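2-dehydro-3-deoxy-D-arabinonate dehydratase (PDB 2Q18) catalyses the removal of water from 2-dehydro-3-deoxy-D-arabinonate to give 2,5-dioxopentanoate, a magnesium-dependent step in the pathway from D-arabinonate to 2-oxoglutarate. Local coordinates at residues L146-I156 with I233-I241; L57-T68 with C124-A132. All blocks are in the same frame, centred on the assembly; numbering follows the deposited sequence.

Both contacts lie in one chain of the homotetramer and come in series. Contact 2 (57-68 with 124-132) closes before contact 1 (146-156 with 233-241) opens. Their centres are about 27 Å apart, on opposite sides of the chain's centre, and their nearest atoms are about 10 Å apart. Strand 131-133, entered at the end of contact 2, is followed by strand 140-150, which carries contact 1. Strands 124-125 and 140-150 are linked through 156-167 and 188-195. Contact 1 packs a helix on the FAH-family fold, close in sequence to the magnesium ligands Glu143 and Glu145. Contact 2 joins helix 53-59 and strands 61-62 and 65-67 to the loop after strand 124-125, away from the metal and substrate sites.

Contact 1: residues L146-I156 with I233-I241; sequences LAVVLDSNGKI and IEEQIQYLI
Ile237 lays its CD1 across Leu150 and Ile156, 3.8 Å from both Leu150 CD1 and Ile156 CG1. Ile237 and Leu150 cross obliquely. With chi1 at -61°, Ile237 CG2 stands anti to the backbone N and meets the turn 3.4 Å from Gly154 O. A CB on Gly154 would clash with this methyl, and the left-handed backbone there already demands glycine. One helical turn earlier, Ile233 splits its contacts between two branches. Ile233 CG2 touches Val148 CG2 and Ile156 CD1, each at 4.1 Å. Its CD1 reaches Leu146 CD2, with the two side chains at about a right angle. Leu240 and Leu150 meet tip to tip through their CD2 methyls, 3.9 Å apart. No hydrogen bond crosses the interface. The turn is held from within: Asp151 OD1 accepts from Asn153 N and Lys155 N, which approach from opposite faces of the carboxylate plane. Leu252 of strand 250-253 also touches Val148 and Ile237. The axes of strand 146-150 and helix 233-241 are 10.9 Å apart and cross at -52°. This is a helix packed on a beta hairpin of the FAH fold, whose type I turn is braced by an Asx turn.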
loop_
_atom_site.group_PDB
_atom_site.type_symbol
_atom_site.label_atom_id
_atom_site.label_comp_id
_atom_site.label_asym_id
_atom_site.label_seq_id
_atom_site.Cartn_x
_atom_site.Cartn_y
_atom_site.Cartn_z
ATOM N N LEU A 146 -3.514 -35.421 -8.252
ATOM C CA LEU A 146 -4.613 -34.472 -8.307
ATOM C C LEU A 146 -4.519 -33.605 -7.049
ATOM O O LEU A 146 -4.302 -34.117 -5.950
ATOM C CB LEU A 146 -5.960 -35.204 -8.354
ATOM C CG LEU A 146 -7.220 -34.342 -8.491
ATOM C CD1 LEU A 146 -7.274 -33.685 -9.871
ATOM C CD2 LEU A 146 -8.477 -35.164 -8.241
ATOM N N ALA A 147 -4.657 -32.295 -7.222
ATOM C CA ALA A 147 -4.642 -31.370 -6.098
ATOM C C ALA A 147 -5.894 -30.503 -6.124
ATOM O O ALA A 147 -6.458 -30.254 -7.190
ATOM C CB ALA A 147 -3.390 -30.508 -6.130
ATOM N N VAL A 148 -6.329 -30.064 -4.944
ATOM C CA VAL A 148 -7.495 -29.183 -4.826
ATOM C C VAL A 148 -7.112 -27.815 -4.266
ATOM O O VAL A 148 -6.260 -27.713 -3.378
ATOM C CB VAL A 148 -8.626 -29.802 -3.951
ATOM C CG1 VAL A 148 -9.320 -30.938 -4.695
ATOM C CG2 VAL A 148 -8.093 -30.282 -2.602
ATOM N N VAL A 149 -7.736 -26.773 -4.806
ATOM C CA VAL A 149 -7.623 -25.427 -4.250
ATOM C C VAL A 149 -8.791 -25.236 -3.276
ATOM O O VAL A 149 -9.938 -25.541 -3.604
ATOM C CB VAL A 149 -7.639 -24.333 -5.351
ATOM C CG1 VAL A 149 -7.430 -22.949 -4.742
ATOM C CG2 VAL A 149 -6.563 -24.605 -6.416
ATOM N N LEU A 150 -8.484 -24.722 -2.088
ATOM C CA LEU A 150 -9.442 -24.651 -0.980
ATOM C C LEU A 150 -9.679 -23.227 -0.491
ATOM O O LEU A 150 -8.764 -22.404 -0.513
ATOM C CB LEU A 150 -8.902 -25.470 0.196
ATOM C CG LEU A 150 -9.228 -26.946 0.442
ATOM C CD1 LEU A 150 -9.774 -27.703 -0.769
ATOM C CD2 LEU A 150 -8.015 -27.647 1.057
ATOM N N ASP A 151 -10.899 -22.940 -0.031
ATOM C CA ASP A 151 -11.125 -21.734 0.774
ATOM C C ASP A 151 -10.885 -22.048 2.257
ATOM O O ASP A 151 -10.569 -23.193 2.604
ATOM C CB ASP A 151 -12.499 -21.076 0.499
ATOM C CG ASP A 151 -13.692 -21.847 1.091
ATOM O OD1 ASP A 151 -13.522 -22.758 1.931
ATOM O OD2 ASP A 151 -14.834 -21.513 0.707
ATOM N N SER A 152 -11.030 -21.045 3.121
ATOM C CA SER A 152 -10.739 -21.213 4.553
ATOM C C SER A 152 -11.674 -22.188 5.288
ATOM O O SER A 152 -11.333 -22.670 6.365
ATOM C CB SER A 152 -10.684 -19.855 5.270
ATOM O OG SER A 152 -11.892 -19.140 5.100
ATOM N N ASN A 153 -12.831 -22.487 4.695
ATOM C CA ASN A 153 -13.757 -23.485 5.240
ATOM C C ASN A 153 -13.495 -24.903 4.742
ATOM O O ASN A 153 -14.185 -25.846 5.142
ATOM C CB ASN A 153 -15.210 -23.112 4.925
ATOM C CG ASN A 153 -15.619 -21.792 5.532
ATOM O OD1 ASN A 153 -16.357 -21.022 4.917
ATOM N ND2 ASN A 153 -15.134 -21.513 6.738
ATOM N N GLY A 154 -12.511 -25.051 3.862
ATOM C CA GLY A 154 -12.187 -26.355 3.302
ATOM C C GLY A 154 -13.057 -26.730 2.118
ATOM O O GLY A 154 -13.067 -27.887 1.696
ATOM N N LYS A 155 -13.785 -25.752 1.583
ATOM C CA LYS A 155 -14.582 -25.953 0.375
ATOM C C LYS A 155 -13.657 -25.980 -0.844
ATOM O O LYS A 155 -12.744 -25.156 -0.958
ATOM C CB LYS A 155 -15.634 -24.849 0.223
ATOM C CG LYS A 155 -16.643 -25.107 -0.885
ATOM C CD LYS A 155 -17.473 -23.869 -1.220
ATOM C CE LYS A 155 -18.624 -24.230 -2.154
ATOM N NZ LYS A 155 -19.443 -23.046 -2.569
ATOM N N ILE A 156 -13.904 -26.930 -1.744
ATOM C CA ILE A 156 -13.108 -27.083 -2.965
ATOM C C ILE A 156 -13.459 -26.002 -3.990
ATOM O O ILE A 156 -14.590 -25.922 -4.469
ATOM C CB ILE A 156 -13.252 -28.509 -3.570
ATOM C CG1 ILE A 156 -12.621 -29.543 -2.623
ATOM C CG2 ILE A 156 -12.604 -28.584 -4.961
ATOM C CD1 ILE A 156 -13.035 -30.990 -2.885
ATOM N N ILE A 233 -10.922 -37.376 -0.733
ATOM C CA ILE A 233 -10.455 -35.997 -0.577
ATOM C C ILE A 233 -11.148 -35.285 0.591
ATOM O O ILE A 233 -10.492 -34.603 1.379
ATOM C CB ILE A 233 -10.624 -35.196 -1.896
ATOM C CG1 ILE A 233 -9.812 -35.857 -3.019
ATOM C CG2 ILE A 233 -10.220 -33.729 -1.702
ATOM C CD1 ILE A 233 -10.183 -35.400 -4.417
ATOM N N GLU A 234 -12.465 -35.457 0.685
ATOM C CA GLU A 234 -13.282 -34.938 1.789
ATOM C C GLU A 234 -12.664 -35.254 3.156
ATOM O O GLU A 234 -12.579 -34.382 4.018
ATOM C CB GLU A 234 -14.704 -35.508 1.684
ATOM C CG GLU A 234 -15.636 -35.216 2.861
ATOM C CD GLU A 234 -16.963 -35.983 2.778
ATOM O OE1 GLU A 234 -16.986 -37.110 2.226
ATOM O OE2 GLU A 234 -17.985 -35.458 3.278
ATOM N N GLU A 235 -12.216 -36.495 3.333
ATOM C CA GLU A 235 -11.586 -36.926 4.577
ATOM C C GLU A 235 -10.217 -36.276 4.770
ATOM O O GLU A 235 -9.847 -35.914 5.892
ATOM C CB GLU A 235 -11.458 -38.452 4.616
ATOM C CG GLU A 235 -10.970 -39.004 5.953
ATOM C CD GLU A 235 -10.768 -40.513 5.943
ATOM O OE1 GLU A 235 -11.409 -41.212 5.124
ATOM O OE2 GLU A 235 -9.961 -41.004 6.762
ATOM N N GLN A 236 -9.467 -36.134 3.676
ATOM C CA GLN A 236 -8.163 -35.474 3.729
ATOM C C GLN A 236 -8.328 -34.024 4.186
ATOM O O GLN A 236 -7.570 -33.551 5.033
ATOM C CB GLN A 236 -7.458 -35.522 2.371
ATOM C CG GLN A 236 -7.201 -36.931 1.830
ATOM C CD GLN A 236 -6.422 -36.918 0.523
ATOM O OE1 GLN A 236 -5.908 -35.879 0.103
ATOM N NE2 GLN A 236 -6.326 -38.073 -0.121
ATOM N N ILE A 237 -9.323 -33.339 3.624
ATOM C CA ILE A 237 -9.627 -31.954 3.992
ATOM C C ILE A 237 -10.034 -31.857 5.468
ATOM O O ILE A 237 -9.551 -30.979 6.186
ATOM C CB ILE A 237 -10.723 -31.332 3.088
ATOM C CG1 ILE A 237 -10.263 -31.298 1.623
ATOM C CG2 ILE A 237 -11.087 -29.922 3.570
ATOM C CD1 ILE A 237 -11.354 -30.912 0.637
ATOM N N GLN A 238 -10.903 -32.772 5.907
ATOM C CA GLN A 238 -11.335 -32.850 7.311
ATOM C C GLN A 238 -10.151 -32.830 8.283
ATOM O O GLN A 238 -10.120 -32.027 9.209
ATOM C CB GLN A 238 -12.206 -34.098 7.542
ATOM C CG GLN A 238 -12.600 -34.341 9.005
ATOM C CD GLN A 238 -13.294 -35.686 9.254
ATOM O OE1 GLN A 238 -13.645 -36.003 10.390
ATOM N NE2 GLN A 238 -13.493 -36.475 8.199
ATOM N N TYR A 239 -9.175 -33.705 8.060
ATOM C CA TYR A 239 -8.015 -33.794 8.948
ATOM C C TYR A 239 -7.023 -32.639 8.771
ATOM O O TYR A 239 -6.315 -32.280 9.715
ATOM C CB TYR A 239 -7.323 -35.155 8.814
ATOM C CG TYR A 239 -8.057 -36.264 9.542
ATOM C CD1 TYR A 239 -9.158 -36.900 8.962
ATOM C CD2 TYR A 239 -7.663 -36.663 10.820
ATOM C CE1 TYR A 239 -9.841 -37.915 9.638
ATOM C CE2 TYR A 239 -8.340 -37.676 11.504
ATOM C CZ TYR A 239 -9.425 -38.295 10.907
ATOM O OH TYR A 239 -10.095 -39.291 11.582
ATOM N N LEU A 240 -6.979 -32.065 7.569
ATOM C CA LEU A 240 -6.146 -30.889 7.303
ATOM C C LEU A 240 -6.581 -29.686 8.144
ATOM O O LEU A 240 -5.751 -29.042 8.788
ATOM C CB LEU A 240 -6.168 -30.517 5.811
ATOM C CG LEU A 240 -5.544 -29.162 5.430
ATOM C CD1 LEU A 240 -4.073 -29.100 5.823
ATOM C CD2 LEU A 240 -5.719 -28.855 3.945
ATOM N N ILE A 241 -7.881 -29.394 8.130
ATOM C CA ILE A 241 -8.403 -28.171 8.748
ATOM C C ILE A 241 -8.730 -28.304 10.238
ATOM O O ILE A 241 -9.015 -27.301 10.901
ATOM C CB ILE A 241 -9.619 -27.590 7.966
ATOM C CG1 ILE A 241 -10.849 -28.502 8.086
ATOM C CG2 ILE A 241 -9.238 -27.335 6.505
ATOM C CD1 ILE A 241 -12.138 -27.890 7.539
#

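Contact 2: residues L57-T68 with C124-A132; sequences LKSFQINDIRIT and CVGHGEAIA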
loop_
_atom_site.group_PDB
_atom_site.type_symbol
_atom_site.label_atom_id
_atom_site.label_comp_id
_atom_site.label_asym_id
_atom_site.label_seq_id
_atom_site.Cartn_x
_atom_site.Cartn_y
_atom_site.Cartn_z
ATOM N N LEU A 57 0.658 -23.046 -23.571
ATOM C CA LEU A 57 0.810 -24.403 -23.040
ATOM C C LEU A 57 2.033 -25.118 -23.617
ATOM O O LEU A 57 2.772 -25.780 -22.884
ATOM C CB LEU A 57 -0.449 -25.237 -23.304
ATOM C CG LEU A 57 -1.771 -24.847 -22.632
ATOM C CD1 LEU A 57 -2.871 -25.790 -23.081
ATOM C CD2 LEU A 57 -1.658 -24.834 -21.105
ATOM N N LYS A 58 2.250 -24.962 -24.924
ATOM C CA LYS A 58 3.322 -25.674 -25.630
ATOM C C LYS A 58 4.667 -24.965 -25.551
ATOM O O LYS A 58 5.697 -25.603 -25.333
ATOM C CB LYS A 58 2.942 -25.896 -27.099
ATOM C CG LYS A 58 1.815 -26.893 -27.303
ATOM C CD LYS A 58 1.175 -26.735 -28.678
ATOM C CE LYS A 58 -0.092 -27.580 -28.780
ATOM N NZ LYS A 58 -0.966 -27.188 -29.928
ATOM N N SER A 59 4.649 -23.648 -25.730
ATOM C CA SER A 59 5.875 -22.860 -25.841
ATOM C C SER A 59 6.225 -22.028 -24.599
ATOM O O SER A 59 7.302 -21.427 -24.543
ATOM C CB SER A 59 5.811 -21.967 -27.082
ATOM O OG SER A 59 5.584 -22.743 -28.246
ATOM N N PHE A 60 5.313 -21.996 -23.619
ATOM C CA PHE A 60 5.528 -21.350 -22.302
ATOM C C PHE A 60 5.547 -19.816 -22.341
ATOM O O PHE A 60 4.907 -19.157 -21.509
ATOM C CB PHE A 60 6.789 -21.864 -21.579
ATOM C CG PHE A 60 6.907 -23.373 -21.510
ATOM C CD1 PHE A 60 5.784 -24.196 -21.586
ATOM C CD2 PHE A 60 8.151 -23.962 -21.329
ATOM C CE1 PHE A 60 5.909 -25.579 -21.513
ATOM C CE2 PHE A 60 8.281 -25.349 -21.248
ATOM C CZ PHE A 60 7.161 -26.154 -21.342
ATOM N N GLN A 61 6.295 -19.259 -23.290
ATOM C CA GLN A 61 6.375 -17.816 -23.470
ATOM C C GLN A 61 6.052 -17.444 -24.915
ATOM O O GLN A 61 6.606 -18.024 -25.851
ATOM C CB GLN A 61 7.756 -17.281 -23.054
ATOM C CG GLN A 61 7.966 -15.783 -23.337
ATOM C CD GLN A 61 9.000 -15.111 -22.432
ATOM O OE1 GLN A 61 9.782 -15.774 -21.743
ATOM N NE2 GLN A 61 9.000 -13.778 -22.434
ATOM N N ILE A 62 5.125 -16.503 -25.076
ATOM C CA ILE A 62 4.821 -15.886 -26.365
ATOM C C ILE A 62 5.044 -14.391 -26.193
ATOM O O ILE A 62 4.452 -13.767 -25.306
ATOM C CB ILE A 62 3.346 -16.120 -26.815
ATOM C CG1 ILE A 62 2.930 -17.595 -26.695
ATOM C CG2 ILE A 62 3.115 -15.577 -28.239
ATOM C CD1 ILE A 62 3.757 -18.577 -27.528
ATOM N N ASN A 63 5.899 -13.822 -27.042
ATOM C CA ASN A 63 6.251 -12.402 -26.972
ATOM C C ASN A 63 6.762 -12.006 -25.586
ATOM O O ASN A 63 7.781 -12.533 -25.134
ATOM C CB ASN A 63 5.081 -11.522 -27.434
ATOM C CG ASN A 63 4.741 -11.725 -28.906
ATOM O OD1 ASN A 63 3.586 -11.975 -29.260
ATOM N ND2 ASN A 63 5.750 -11.626 -29.770
ATOM N N ASP A 64 6.058 -11.103 -24.902
ATOM C CA ASP A 64 6.490 -10.669 -23.571
ATOM C C ASP A 64 5.677 -11.262 -22.410
ATOM O O ASP A 64 5.809 -10.814 -21.265
ATOM C CB ASP A 64 6.557 -9.136 -23.481
ATOM C CG ASP A 64 5.233 -8.468 -23.799
ATOM O OD1 ASP A 64 4.301 -9.156 -24.273
ATOM O OD2 ASP A 64 5.127 -7.240 -23.577
ATOM N N ILE A 65 4.854 -12.272 -22.700
ATOM C CA ILE A 65 4.117 -12.983 -21.649
ATOM C C ILE A 65 4.600 -14.426 -21.477
ATOM O O ILE A 65 4.898 -15.115 -22.457
ATOM C CB ILE A 65 2.568 -12.940 -21.847
ATOM C CG1 ILE A 65 2.122 -13.784 -23.049
ATOM C CG2 ILE A 65 2.072 -11.488 -21.954
ATOM C CD1 ILE A 65 0.610 -13.967 -23.170
ATOM N N ARG A 66 4.670 -14.872 -20.228
ATOM C CA ARG A 66 5.083 -16.232 -19.913
ATOM C C ARG A 66 4.141 -16.849 -18.881
ATOM O O ARG A 66 3.886 -16.254 -17.827
ATOM C CB ARG A 66 6.525 -16.241 -19.393
ATOM C CG ARG A 66 7.072 -17.634 -19.106
ATOM C CD ARG A 66 8.507 -17.600 -18.589
ATOM N NE ARG A 66 8.658 -16.893 -17.315
ATOM C CZ ARG A 66 8.350 -17.400 -16.120
ATOM N NH1 ARG A 66 7.845 -18.622 -16.008
ATOM N NH2 ARG A 66 8.535 -16.672 -15.030
ATOM N N ILE A 67 3.628 -18.040 -19.186
ATOM C CA ILE A 67 2.748 -18.754 -18.264
ATOM C C ILE A 67 3.512 -19.117 -16.983
ATOM O O ILE A 67 4.727 -19.339 -17.009
ATOM C CB ILE A 67 2.082 -19.994 -18.939
ATOM C CG1 ILE A 67 0.898 -20.507 -18.108
ATOM C CG2 ILE A 67 3.129 -21.095 -19.250
ATOM C CD1 ILE A 67 -0.006 -21.502 -18.836
ATOM N N THR A 68 2.808 -19.132 -15.858
ATOM C CA THR A 68 3.434 -19.433 -14.570
ATOM C C THR A 68 2.439 -20.164 -13.664
ATOM O O THR A 68 1.442 -20.707 -14.155
ATOM C CB THR A 68 4.044 -18.147 -13.918
ATOM O OG1 THR A 68 4.776 -18.497 -12.736
ATOM C CG2 THR A 68 2.962 -17.100 -13.585
ATOM N N CYS A 124 7.206 -23.079 -4.623
ATOM C CA CYS A 124 6.479 -23.691 -5.732
ATOM C C CYS A 124 6.880 -23.073 -7.067
ATOM O O CYS A 124 7.277 -21.906 -7.127
ATOM C CB CYS A 124 4.972 -23.520 -5.557
ATOM S SG CYS A 124 4.303 -24.216 -4.041
ATOM N N VAL A 125 6.763 -23.867 -8.131
ATOM C CA VAL A 125 6.972 -23.387 -9.497
ATOM C C VAL A 125 5.776 -23.787 -10.346
ATOM O O VAL A 125 4.921 -24.557 -9.897
ATOM C CB VAL A 125 8.295 -23.927 -10.124
ATOM C CG1 VAL A 125 9.490 -23.603 -9.229
ATOM C CG2 VAL A 125 8.212 -25.422 -10.397
ATOM N N GLY A 126 5.707 -23.248 -11.558
ATOM C CA GLY A 126 4.599 -23.528 -12.456
ATOM C C GLY A 126 5.013 -24.211 -13.748
ATOM O O GLY A 126 6.162 -24.633 -13.909
ATOM N N HIS A 127 4.045 -24.338 -14.648
ATOM C CA HIS A 127 4.242 -24.879 -15.987
ATOM C C HIS A 127 5.417 -24.198 -16.688
ATOM O O HIS A 127 5.486 -22.969 -16.752
ATOM C CB HIS A 127 2.950 -24.694 -16.784
ATOM C CG HIS A 127 2.923 -25.419 -18.094
ATOM N ND1 HIS A 127 2.997 -26.793 -18.189
ATOM C CD2 HIS A 127 2.795 -24.960 -19.362
ATOM C CE1 HIS A 127 2.933 -27.146 -19.461
ATOM N NE2 HIS A 127 2.805 -26.053 -20.192
ATOM N N GLY A 128 6.357 -25.003 -17.178
ATOM C CA GLY A 128 7.491 -24.492 -17.949
ATOM C C GLY A 128 8.665 -24.019 -17.115
ATOM O O GLY A 128 9.697 -23.622 -17.658
ATOM N N GLU A 129 8.513 -24.057 -15.793
ATOM C CA GLU A 129 9.576 -23.641 -14.884
ATOM C C GLU A 129 10.226 -24.884 -14.294
ATOM O O GLU A 129 9.641 -25.964 -14.323
ATOM C CB GLU A 129 9.012 -22.725 -13.784
ATOM C CG GLU A 129 8.197 -21.548 -14.348
ATOM C CD GLU A 129 7.518 -20.688 -13.279
ATOM O OE1 GLU A 129 7.336 -21.162 -12.133
ATOM O OE2 GLU A 129 7.156 -19.534 -13.602
ATOM N N ALA A 130 11.430 -24.734 -13.757
ATOM C CA ALA A 130 12.193 -25.881 -13.276
ATOM C C ALA A 130 11.842 -26.312 -11.852
ATOM O O ALA A 130 11.796 -25.481 -10.934
ATOM C CB ALA A 130 13.692 -25.601 -13.387
ATOM N N ILE A 131 11.593 -27.611 -11.686
ATOM C CA ILE A 131 11.600 -28.241 -10.366
ATOM C C ILE A 131 13.048 -28.581 -10.013
ATOM O O ILE A 131 13.930 -28.538 -10.881
ATOM C CB ILE A 131 10.696 -29.505 -10.292
ATOM C CG1 ILE A 131 11.071 -30.531 -11.376
ATOM C CG2 ILE A 131 9.219 -29.112 -10.390
ATOM C CD1 ILE A 131 10.404 -31.902 -11.215
ATOM N N ALA A 132 13.303 -28.907 -8.748
ATOM C CA ALA A 132 14.674 -29.115 -8.302
ATOM C C ALA A 132 14.883 -30.453 -7.610
ATOM O O ALA A 132 13.950 -31.032 -7.046
ATOM C CB ALA A 132 15.132 -27.961 -7.406
HETATM O O HOH W 1 6.695 -20.951 -18.085
HETATM O O HOH W 2 8.149 -17.035 -12.185
HETATM O O HOH W 3 1.402 -23.523 -13.899
#
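His127 and Phe60 form a T-shaped (edge-to-face) pair where a type II beta turn, Gly126 to Glu129, packs against the end of helix 53-59. The edge of Phe60 points at the His127 face, planes at 79°. Gly128 CA lies over one Phe60 face, 3.5 Å from its centroid, in a CH-pi contact; a CB would clash. His127 NE2 gives a nearly straight bond to Leu57 O, in the ring plane and on a carbonyl lone pair. His127 ND1 is hydrogen-bonded to Ile283 N of strand 280-288. Beyond this close ring packing, the Arg66 side is polar and bridged by waters. With its chain bent at chi3 (62°), Arg66 NH1 forms a salt bridge with Glu129 OE2 at 2.7 Å, on the anti lone pair. Thr68 OG1 donates to the same oxygen on the syn side, 33° out of the carboxylate plane. A glutamine in place of Glu129 would probably leave the Arg66 charge without its mate and one donor, Thr68 OG1 or Gly126 N, without an acceptor. One water joins Arg66 NH2 to Glu129 OE2; another links Ile67 O to His127 O. A third joins His127 N to Thr68 O. Glu129 OE1 takes Gly126 N at 2.7 Å.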